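Local structure of transcriptional protein SWT1 (Saccharomyces cerevisiae, 4PQZ) at residues F51-H56 / H137-K142; T57-Y62 / I69-D74. The protein probably acts as a transcriptional activator and has RNA endonuclease activity as a whole protein, of which this chain is the C-terminal, HEPN-like domain. All coordinates share one frame; numbering follows the deposited sequence.

Contacts 1 and 2 are successive uses of one helix, 35-62: residues 51-56 face the end of helix 122-139, and the last turns, 57-62, meet the loop that follows the helix. Their centres lie about 12 Å apart. Contact 1 is about 8 Å from the centre of the chain and mostly buried; contact 2, about 16 Å out, is partly exposed. The two join at Asp55, whose OD1 is modelled only 2.3 Å from Tyr71 OH, a probable hydrogen bond whose exact length is doubtful, and also forms a salt bridge with Arg59 NE. Both contacts are packing within the C-terminal domain.

Contact 1: F51-H56 / H137-K142; sequences FFAIDH and HFLFSK
Phe140 reaches across to helix 35-62 with the far end of its ring, placing CE1 3.8 Å from Ala53 CB and CZ 3.9 Å from Phe52 CD2. The touch on Phe52 falls at the edge of that ring, near its plane, and CZ sits about equally far from CD2 and CE2. The two rings are inclined at 45° with centroids 5.9 Å apart, an oblique pair that is neither stacked nor edge-to-face. Phe52 turns its ring this way because CG stands anti to the backbone N (chi1 168°), which swings the ring to the flank of its helix that Phe140 reaches.

Ala53 is the residue over which the two backbones come closest: its CA lies 6.1 Å from Leu139 CA, and its CB meets Leu139 CB at 4.0 Å. A single methyl suits this place, since it fills the short gap between the backbones and still presents carbon to the Phe140 ring.

The arrangement belongs to the all-helical, HEPN-like fold of this domain, in which helix 122-139 packs its C-terminal end against helix 35-62. Leu139 carries its branch onward to Phe94 and Phe98, and Phe140 also meets Leu151 of helix 145-163 and the ring of Phe143, so the large apolar residues here are shared with helices 90-97 and 145-163 and with the loops beside them.

Just beyond, Phe138 O accepts two bonds from one residue: Ser141 N at 3.1 Å and Ser141 OG at 2.9 Å. A serine fits here because its short side chain can fold back to the carbonyl three residues earlier; OG approaches it at a C=O...donor angle of 143°. Beyond it Lys142, at the exposed end of the segment, sends NZ to a salt bridge with Glu96 OE2.

Contact 2: T57-Y62 / I69-D74; sequences TLRKEY and IDYNPD
The Tyr62 ring is covered on one face by Ile69 and on the opposite face by Glu61 CG, with Leu58 CD1 in plane at its edge. Ile69 CG1 stands 3.9 Å from the Tyr62 ring centroid and 20° off the ring normal, a CH-pi contact, while Ile69 CD1 reaches Tyr62 CD2 at 3.6 Å. Ile69 turns CG1 between its backbone N and carbonyl carbon (chi1 43°), directing this branch at the ring. The ethyl arm of isoleucine suits a flat aromatic face, against which CG1 and CD1 both pack.

Pro73 N lies over one face of the Tyr71 ring. Leu58 CB comes obliquely to Tyr71 CD2 at 4.0 Å, and Arg59 CG approaches the ring edge. Arg59, long and extended from CG to NE, can carry its guanidinium out to the Pro73 ring, crossing it at about a right angle with NH2 3.2 Å from Pro73 CG.

This packing folds the loop 69-74 back along the last turns of helix 35-62, while Tyr85 of helix 79-88 meets the Tyr71 ring edge-to-face. Tyrosine suits its place by offering ring carbon to Leu58 while its hydroxyl, like Arg59, turns to Asp55, though that hydroxyl bond is only probable and doubtfully short. Across the segments the contact is made mainly by carbon, apart from the guanidinium against the proline; a polar link between helix and loop probably comes from the Asp55 carboxylate, its negative charge probably eased by Arg59.

Contact 1: F51-H56 / H137-K142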
loop_
_atom_site.group_PDB
_atom_site.type_symbol
_atom_site.label_atom_id
_atom_site.label_comp_id
_atom_site.label_asym_id
_atom_site.label_seq_id
_atom_site.Cartn_x
_atom_site.Cartn_y
_atom_site.Cartn_z
ATOM N N PHE A 51 -0.771 -3.948 -3.956
ATOM C CA PHE A 51 -1.035 -5.296 -4.449
ATOM C C PHE A 51 0.231 -5.896 -5.043
ATOM O O PHE A 51 0.590 -7.024 -4.713
ATOM C CB PHE A 51 -2.174 -5.303 -5.478
ATOM C CG PHE A 51 -3.507 -4.892 -4.910
ATOM C CD1 PHE A 51 -3.697 -4.822 -3.536
ATOM C CD2 PHE A 51 -4.567 -4.581 -5.749
ATOM C CE1 PHE A 51 -4.916 -4.442 -3.008
ATOM C CE2 PHE A 51 -5.794 -4.204 -5.227
ATOM C CZ PHE A 51 -5.968 -4.134 -3.853
ATOM N N PHE A 52 0.909 -5.128 -5.898
ATOM C CA PHE A 52 2.202 -5.530 -6.455
ATOM C C PHE A 52 3.171 -5.948 -5.359
ATOM O O PHE A 52 3.798 -7.010 -5.459
ATOM C CB PHE A 52 2.838 -4.397 -7.289
ATOM C CG PHE A 52 4.295 -4.647 -7.647
ATOM C CD1 PHE A 52 4.636 -5.502 -8.696
ATOM C CD2 PHE A 52 5.318 -4.038 -6.928
ATOM C CE1 PHE A 52 5.977 -5.742 -9.028
ATOM C CE2 PHE A 52 6.659 -4.266 -7.251
ATOM C CZ PHE A 52 6.988 -5.122 -8.300
ATOM N N ALA A 53 3.283 -5.105 -4.326
ATOM C CA ALA A 53 4.240 -5.317 -3.241
ATOM C C ALA A 53 3.932 -6.574 -2.426
ATOM O O ALA A 53 4.835 -7.334 -2.064
ATOM C CB ALA A 53 4.308 -4.102 -2.337
ATOM N N ILE A 54 2.654 -6.793 -2.150
ATOM C CA ILE A 54 2.247 -7.977 -1.420
ATOM C C ILE A 54 2.410 -9.245 -2.263
ATOM O O ILE A 54 2.972 -10.237 -1.789
ATOM C CB ILE A 54 0.820 -7.832 -0.871
ATOM C CG1 ILE A 54 0.830 -6.803 0.268
ATOM C CG2 ILE A 54 0.295 -9.166 -0.397
ATOM C CD1 ILE A 54 -0.471 -6.656 0.945
ATOM N N ASP A 55 1.952 -9.196 -3.515
ATOM C CA ASP A 55 2.144 -10.283 -4.490
ATOM C C ASP A 55 3.599 -10.720 -4.599
ATOM O O ASP A 55 3.913 -11.900 -4.516
ATOM C CB ASP A 55 1.641 -9.854 -5.883
ATOM C CG ASP A 55 1.682 -11.003 -6.924
ATOM O OD1 ASP A 55 0.720 -11.797 -7.004
ATOM O OD2 ASP A 55 2.668 -11.101 -7.679
ATOM N N HIS A 56 4.484 -9.749 -4.776
ATOM C CA HIS A 56 5.896 -10.003 -5.053
ATOM C C HIS A 56 6.613 -10.634 -3.859
ATOM O O HIS A 56 7.445 -11.535 -4.002
ATOM C CB HIS A 56 6.597 -8.690 -5.471
ATOM C CG HIS A 56 7.817 -8.906 -6.302
ATOM N ND1 HIS A 56 9.098 -8.869 -5.780
ATOM C CD2 HIS A 56 7.961 -9.172 -7.621
ATOM C CE1 HIS A 56 9.970 -9.097 -6.740
ATOM N NE2 HIS A 56 9.306 -9.286 -7.874
ATOM N N HIS A 137 7.195 2.205 1.377
ATOM C CA HIS A 137 8.627 2.182 1.621
ATOM C C HIS A 137 9.100 0.899 2.297
ATOM O O HIS A 137 10.014 0.243 1.808
ATOM C CB HIS A 137 9.053 3.409 2.434
ATOM C CG HIS A 137 9.190 4.651 1.610
ATOM N ND1 HIS A 137 9.181 5.920 2.154
ATOM C CD2 HIS A 137 9.350 4.821 0.277
ATOM C CE1 HIS A 137 9.322 6.810 1.195
ATOM N NE2 HIS A 137 9.420 6.170 0.040
ATOM N N PHE A 138 8.478 0.546 3.420
ATOM C CA PHE A 138 8.821 -0.687 4.136
ATOM C C PHE A 138 8.521 -1.937 3.307
ATOM O O PHE A 138 9.317 -2.871 3.285
ATOM C CB PHE A 138 8.115 -0.743 5.502
ATOM C CG PHE A 138 8.496 0.402 6.419
ATOM C CD1 PHE A 138 9.788 0.495 6.910
ATOM C CD2 PHE A 138 7.570 1.383 6.767
ATOM C CE1 PHE A 138 10.165 1.559 7.734
ATOM C CE2 PHE A 138 7.930 2.446 7.588
ATOM C CZ PHE A 138 9.233 2.537 8.076
ATOM N N LEU A 139 7.394 -1.924 2.602
ATOM C CA LEU A 139 7.007 -3.040 1.742
ATOM C C LEU A 139 7.914 -3.192 0.519
ATOM O O LEU A 139 7.929 -4.256 -0.102
ATOM C CB LEU A 139 5.542 -2.932 1.296
ATOM C CG LEU A 139 4.409 -2.964 2.331
ATOM C CD1 LEU A 139 3.080 -2.718 1.620
ATOM C CD2 LEU A 139 4.372 -4.266 3.099
ATOM N N PHE A 140 8.666 -2.141 0.177
ATOM C CA PHE A 140 9.635 -2.206 -0.934
ATOM C C PHE A 140 11.067 -2.437 -0.445
ATOM O O PHE A 140 11.988 -2.566 -1.253
ATOM C CB PHE A 140 9.602 -0.918 -1.784
ATOM C CG PHE A 140 8.607 -0.954 -2.927
ATOM C CD1 PHE A 140 7.254 -1.151 -2.687
ATOM C CD2 PHE A 140 9.030 -0.783 -4.238
ATOM C CE1 PHE A 140 6.346 -1.184 -3.728
ATOM C CE2 PHE A 140 8.118 -0.816 -5.292
ATOM C CZ PHE A 140 6.771 -1.010 -5.028
ATOM N N SER A 141 11.244 -2.500 0.876
ATOM C CA SER A 141 12.574 -2.395 1.485
ATOM C C SER A 141 13.573 -3.501 1.080
ATOM O O SER A 141 14.784 -3.356 1.287
ATOM C CB SER A 141 12.474 -2.299 3.013
ATOM O OG SER A 141 12.106 -3.547 3.589
ATOM N N LYS A 142 13.078 -4.589 0.505
ATOM C CA LYS A 142 13.968 -5.642 0.040
ATOM C C LYS A 142 13.837 -5.859 -1.453
ATOM O O LYS A 142 14.357 -6.832 -1.988
ATOM C CB LYS A 142 13.719 -6.953 0.793
ATOM C CG LYS A 142 13.928 -6.834 2.304
ATOM C CD LYS A 142 13.903 -8.206 2.940
ATOM C CE LYS A 142 15.090 -8.423 3.860
ATOM N NZ LYS A 142 15.265 -9.882 4.149
#

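Contact 2: T57-Y62 / I69-D74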
loop_
_atom_site.group_PDB
_atom_site.type_symbol
_atom_site.label_atom_id
_atom_site.label_comp_id
_atom_site.label_asym_id
_atom_site.label_seq_id
_atom_site.Cartn_x
_atom_site.Cartn_y
_atom_site.Cartn_z
ATOM N N THR A 57 6.287 -10.133 -2.681
ATOM C CA THR A 57 6.887 -10.610 -1.449
ATOM C C THR A 57 6.397 -12.045 -1.117
ATOM O O THR A 57 7.191 -12.908 -0.738
ATOM C CB THR A 57 6.615 -9.592 -0.314
ATOM O OG1 THR A 57 7.584 -8.530 -0.362
ATOM C CG2 THR A 57 6.616 -10.258 1.084
ATOM N N LEU A 58 5.105 -12.301 -1.310
ATOM C CA LEU A 58 4.530 -13.616 -1.025
ATOM C C LEU A 58 5.036 -14.691 -1.984
ATOM O O LEU A 58 5.405 -15.790 -1.563
ATOM C CB LEU A 58 3.004 -13.563 -1.054
ATOM C CG LEU A 58 2.273 -13.332 0.279
ATOM C CD1 LEU A 58 2.994 -13.986 1.396
ATOM C CD2 LEU A 58 2.270 -11.951 0.614
ATOM N N ARG A 59 5.050 -14.361 -3.272
ATOM C CA ARG A 59 5.569 -15.249 -4.296
ATOM C C ARG A 59 7.055 -15.564 -4.091
ATOM O O ARG A 59 7.508 -16.668 -4.386
ATOM C CB ARG A 59 5.332 -14.652 -5.679
ATOM C CG ARG A 59 3.883 -14.722 -6.142
ATOM C CD ARG A 59 3.782 -14.224 -7.578
ATOM N NE ARG A 59 2.419 -14.244 -8.104
ATOM C CZ ARG A 59 1.862 -15.296 -8.701
ATOM N NH1 ARG A 59 2.547 -16.431 -8.834
ATOM N NH2 ARG A 59 0.614 -15.220 -9.153
ATOM N N LYS A 60 7.810 -14.602 -3.580
ATOM C CA LYS A 60 9.229 -14.823 -3.294
ATOM C C LYS A 60 9.473 -15.691 -2.050
ATOM O O LYS A 60 10.354 -16.561 -2.048
ATOM C CB LYS A 60 9.996 -13.497 -3.193
ATOM C CG LYS A 60 11.495 -13.680 -2.964
ATOM C CD LYS A 60 12.299 -12.464 -3.422
ATOM C CE LYS A 60 13.793 -12.752 -3.340
ATOM N NZ LYS A 60 14.129 -14.093 -3.920
ATOM N N GLU A 61 8.691 -15.466 -1.002
ATOM C CA GLU A 61 8.723 -16.359 0.157
ATOM C C GLU A 61 8.278 -17.808 -0.159
ATOM O O GLU A 61 8.936 -18.768 0.248
ATOM C CB GLU A 61 7.875 -15.793 1.295
ATOM C CG GLU A 61 8.059 -16.505 2.630
ATOM C CD GLU A 61 9.423 -16.261 3.257
ATOM O OE1 GLU A 61 10.198 -15.442 2.715
ATOM O OE2 GLU A 61 9.717 -16.896 4.296
ATOM N N TYR A 62 7.181 -17.957 -0.901
ATOM C CA TYR A 62 6.475 -19.243 -0.991
ATOM C C TYR A 62 6.528 -19.951 -2.350
ATOM O O TYR A 62 6.371 -21.182 -2.426
ATOM C CB TYR A 62 5.025 -19.087 -0.496
ATOM C CG TYR A 62 4.976 -18.769 0.982
ATOM C CD1 TYR A 62 5.396 -19.715 1.903
ATOM C CD2 TYR A 62 4.550 -17.530 1.455
ATOM C CE1 TYR A 62 5.388 -19.469 3.242
ATOM C CE2 TYR A 62 4.534 -17.264 2.824
ATOM C CZ TYR A 62 4.959 -18.247 3.713
ATOM O OH TYR A 62 4.970 -18.057 5.068
ATOM N N ILE A 69 -0.523 -21.923 0.952
ATOM C CA ILE A 69 -0.643 -20.978 2.075
ATOM C C ILE A 69 -1.723 -19.931 1.844
ATOM O O ILE A 69 -1.659 -18.831 2.392
ATOM C CB ILE A 69 0.710 -20.323 2.477
ATOM C CG1 ILE A 69 1.517 -19.910 1.246
ATOM C CG2 ILE A 69 1.539 -21.267 3.329
ATOM C CD1 ILE A 69 1.192 -18.512 0.740
ATOM N N ASP A 70 -2.720 -20.296 1.037
ATOM C CA ASP A 70 -3.935 -19.482 0.842
ATOM C C ASP A 70 -3.718 -18.055 0.304
ATOM O O ASP A 70 -4.491 -17.137 0.602
ATOM C CB ASP A 70 -4.789 -19.438 2.120
ATOM C CG ASP A 70 -5.156 -20.819 2.620
ATOM O OD1 ASP A 70 -5.776 -21.586 1.842
ATOM O OD2 ASP A 70 -4.812 -21.132 3.783
ATOM N N TYR A 71 -2.679 -17.862 -0.496
ATOM C CA TYR A 71 -2.594 -16.625 -1.250
ATOM C C TYR A 71 -3.005 -16.853 -2.700
ATOM O O TYR A 71 -2.247 -17.436 -3.482
ATOM C CB TYR A 71 -1.199 -15.992 -1.178
ATOM C CG TYR A 71 -1.022 -14.906 -2.214
ATOM C CD1 TYR A 71 -1.840 -13.780 -2.210
ATOM C CD2 TYR A 71 -0.063 -15.017 -3.206
ATOM C CE1 TYR A 71 -1.706 -12.796 -3.158
ATOM C CE2 TYR A 71 0.088 -14.033 -4.165
ATOM C CZ TYR A 71 -0.737 -12.923 -4.134
ATOM O OH TYR A 71 -0.600 -11.945 -5.089
ATOM N N ASN A 72 -4.211 -16.412 -3.051
ATOM C CA ASN A 72 -4.596 -16.314 -4.458
ATOM C C ASN A 72 -4.641 -14.850 -4.908
ATOM O O ASN A 72 -5.393 -14.054 -4.334
ATOM C CB ASN A 72 -5.946 -16.995 -4.721
ATOM C CG ASN A 72 -6.101 -17.438 -6.179
ATOM O OD1 ASN A 72 -6.336 -16.622 -7.074
ATOM N ND2 ASN A 72 -5.977 -18.740 -6.417
ATOM N N PRO A 73 -3.828 -14.501 -5.918
ATOM C CA PRO A 73 -3.696 -13.147 -6.475
ATOM C C PRO A 73 -5.055 -12.504 -6.802
ATOM O O PRO A 73 -5.238 -11.296 -6.641
ATOM C CB PRO A 73 -2.893 -13.382 -7.750
ATOM C CG PRO A 73 -2.028 -14.563 -7.416
ATOM C CD PRO A 73 -2.881 -15.449 -6.530
ATOM N N ASP A 74 -5.990 -13.330 -7.262
ATOM C CA ASP A 74 -7.403 -13.006 -7.310
ATOM C C ASP A 74 -7.914 -13.786 -6.108
ATOM O O ASP A 74 -8.188 -14.971 -6.236
ATOM C CB ASP A 74 -8.033 -13.564 -8.599
ATOM C CG ASP A 74 -7.165 -13.355 -9.836
ATOM O OD1 ASP A 74 -7.379 -12.362 -10.555
ATOM O OD2 ASP A 74 -6.291 -14.199 -10.123
#